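PDB 4XJW: sialidase B from Streptococcus pneumoniae serotype 4, which cleaves terminal sialic acid residues from oligosaccharides, glycoproteins and glycolipids, hydrolysing alpha-(2->3)-, alpha-(2->6)- and alpha-(2->8)-glycosidic linkages. Local coordinates for residues F497-E503 against F517-T522. The protein carries 1 engineered substitution. Sequence-based numbering, arbitrary orientation.
Sequences FKNATAE and FFRTTT
R519 NH1 is held by E503 OE2, at 2.8 Å in a salt bridge, and weakly by Y615 OH. OE2 lies at the guanidinium edge but is itself met from above the carboxylate plane. An arginine suits this place because it has N-H groups to spare: NE gives its hydrogen to Y551 O. With R207 and the neighbouring cation R581, R519 probably forms the arginine triad that holds the sialic acid carboxylate. OE1 of E503, a predicted active-site residue, is hydrogen-bonded to the hydroxyl of Y615, probably the nucleophile. T501 CB sits 3.8 Å above the guanidinium centre. With CG anti to the backbone N (chi1 171°) and the chain extended to NE, R519 runs alongside E503, while its own backbone N bonds E503 O at 3.0 Å.

Farther along, the F497 ring packs among T520, T521 and T522: T522 CG2 meets its edge 3.4 Å from CE1. T520 OG1 accepts from T522 N in an ST turn and is also hydrogen-bonded to K524 O. The contact joins the loop between strands 489-494 and 504-510 to the end of strand 513-518 and the turn after it, in the beta-propeller sialidase domain, with Y471 of strand 466-472 against T501 and E503.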
loop_
_atom_site.group_PDB
_atom_site.type_symbol
_atom_site.label_atom_id
_atom_site.label_comp_id
_atom_site.label_asym_id
_atom_site.label_seq_id
_atom_site.Cartn_x
_atom_site.Cartn_y
_atom_site.Cartn_z
ATOM N N PHE A 497 -25.219 2.321 -9.124
ATOM C CA PHE A 497 -24.685 2.477 -7.778
ATOM C C PHE A 497 -24.683 3.916 -7.309
ATOM O O PHE A 497 -24.290 4.822 -8.045
ATOM C CB PHE A 497 -23.252 1.930 -7.709
ATOM C CG PHE A 497 -23.141 0.492 -8.105
ATOM C CD1 PHE A 497 -23.629 -0.501 -7.271
ATOM C CD2 PHE A 497 -22.563 0.132 -9.318
ATOM C CE1 PHE A 497 -23.545 -1.826 -7.633
ATOM C CE2 PHE A 497 -22.474 -1.201 -9.690
ATOM C CZ PHE A 497 -22.973 -2.180 -8.846
ATOM N N LYS A 498 -25.130 4.121 -6.076
ATOM C CA LYS A 498 -24.936 5.396 -5.411
ATOM C C LYS A 498 -23.737 5.314 -4.481
ATOM O O LYS A 498 -23.586 4.353 -3.722
ATOM C CB LYS A 498 -26.179 5.788 -4.614
ATOM C CG LYS A 498 -27.227 6.496 -5.436
ATOM C CD LYS A 498 -28.406 6.885 -4.563
ATOM C CE LYS A 498 -29.548 7.451 -5.388
ATOM N NZ LYS A 498 -30.783 7.596 -4.569
ATOM N N ASN A 499 -22.876 6.322 -4.567
ATOM C CA ASN A 499 -21.759 6.495 -3.638
ATOM C C ASN A 499 -20.738 5.356 -3.549
ATOM O O ASN A 499 -19.969 5.290 -2.596
ATOM C CB ASN A 499 -22.283 6.826 -2.238
ATOM C CG ASN A 499 -21.977 8.247 -1.831
ATOM O OD1 ASN A 499 -20.813 8.613 -1.652
ATOM N ND2 ASN A 499 -23.020 9.060 -1.674
ATOM N N ALA A 500 -20.723 4.470 -4.538
ATOM C CA ALA A 500 -19.783 3.356 -4.524
ATOM C C ALA A 500 -18.344 3.835 -4.731
ATOM O O ALA A 500 -18.101 4.847 -5.384
ATOM C CB ALA A 500 -20.160 2.337 -5.584
ATOM N N THR A 501 -17.396 3.112 -4.146
ATOM C CA THR A 501 -15.985 3.295 -4.485
ATOM C C THR A 501 -15.716 2.465 -5.739
ATOM O O THR A 501 -15.191 1.359 -5.661
ATOM C CB THR A 501 -15.091 2.840 -3.311
ATOM O OG1 THR A 501 -15.517 3.510 -2.116
ATOM C CG2 THR A 501 -13.638 3.192 -3.550
ATOM N N ALA A 502 -16.093 3.009 -6.899
ATOM C CA ALA A 502 -16.098 2.258 -8.156
ATOM C C ALA A 502 -14.769 2.353 -8.883
ATOM O O ALA A 502 -14.690 2.883 -9.997
ATOM C CB ALA A 502 -17.218 2.736 -9.051
ATOM N N GLU A 503 -13.731 1.830 -8.242
ATOM C CA GLU A 503 -12.393 1.828 -8.812
ATOM C C GLU A 503 -12.362 0.939 -10.050
ATOM O O GLU A 503 -12.687 -0.245 -9.980
ATOM C CB GLU A 503 -11.393 1.346 -7.765
ATOM C CG GLU A 503 -11.139 2.371 -6.663
ATOM C CD GLU A 503 -10.696 1.755 -5.350
ATOM O OE1 GLU A 503 -10.186 2.516 -4.498
ATOM O OE2 GLU A 503 -10.865 0.528 -5.161
ATOM N N PHE A 517 -13.130 -3.006 -16.086
ATOM C CA PHE A 517 -13.518 -3.830 -14.941
ATOM C C PHE A 517 -13.532 -2.951 -13.708
ATOM O O PHE A 517 -12.608 -2.165 -13.490
ATOM C CB PHE A 517 -12.536 -4.991 -14.751
ATOM C CG PHE A 517 -12.429 -5.887 -15.954
ATOM C CD1 PHE A 517 -13.345 -6.912 -16.163
ATOM C CD2 PHE A 517 -11.431 -5.687 -16.887
ATOM C CE1 PHE A 517 -13.252 -7.735 -17.263
ATOM C CE2 PHE A 517 -11.334 -6.506 -18.005
ATOM C CZ PHE A 517 -12.244 -7.526 -18.197
ATOM N N PHE A 518 -14.581 -3.051 -12.896
ATOM C CA PHE A 518 -14.650 -2.181 -11.727
ATOM C C PHE A 518 -15.282 -2.771 -10.480
ATOM O O PHE A 518 -16.092 -3.692 -10.537
ATOM C CB PHE A 518 -15.262 -0.809 -12.063
ATOM C CG PHE A 518 -16.710 -0.855 -12.509
ATOM C CD1 PHE A 518 -17.042 -1.270 -13.789
ATOM C CD2 PHE A 518 -17.720 -0.450 -11.647
ATOM C CE1 PHE A 518 -18.371 -1.291 -14.206
ATOM C CE2 PHE A 518 -19.040 -0.458 -12.055
ATOM C CZ PHE A 518 -19.366 -0.883 -13.339
ATOM N N ARG A 519 -14.851 -2.220 -9.358
ATOM C CA ARG A 519 -15.309 -2.591 -8.031
ATOM C C ARG A 519 -16.734 -2.093 -7.812
ATOM O O ARG A 519 -17.089 -1.005 -8.275
ATOM C CB ARG A 519 -14.348 -1.938 -7.028
ATOM C CG ARG A 519 -14.743 -2.020 -5.570
ATOM C CD ARG A 519 -13.708 -1.260 -4.749
ATOM N NE ARG A 519 -14.156 -1.075 -3.375
ATOM C CZ ARG A 519 -13.452 -0.444 -2.446
ATOM N NH1 ARG A 519 -12.263 0.056 -2.747
ATOM N NH2 ARG A 519 -13.937 -0.321 -1.218
ATOM N N THR A 520 -17.541 -2.888 -7.098
ATOM C CA THR A 520 -18.933 -2.540 -6.794
ATOM C C THR A 520 -19.268 -2.807 -5.329
ATOM O O THR A 520 -18.393 -3.097 -4.513
ATOM C CB THR A 520 -19.953 -3.332 -7.644
ATOM O OG1 THR A 520 -19.985 -4.704 -7.227
ATOM C CG2 THR A 520 -19.613 -3.248 -9.126
ATOM N N THR A 521 -20.562 -2.748 -5.014
ATOM C CA THR A 521 -21.045 -3.005 -3.659
ATOM C C THR A 521 -21.829 -4.313 -3.608
ATOM O O THR A 521 -22.463 -4.628 -2.603
ATOM C CB THR A 521 -21.937 -1.858 -3.165
ATOM O OG1 THR A 521 -22.940 -1.572 -4.149
ATOM C CG2 THR A 521 -21.115 -0.609 -2.892
ATOM N N THR A 522 -21.777 -5.070 -4.699
ATOM C CA THR A 522 -22.589 -6.276 -4.874
ATOM C C THR A 522 -21.875 -7.579 -4.528
ATOM O O THR A 522 -22.495 -8.641 -4.545
ATOM C CB THR A 522 -23.077 -6.418 -6.336
ATOM O OG1 THR A 522 -21.984 -6.823 -7.173
ATOM C CG2 THR A 522 -23.646 -5.116 -6.850
#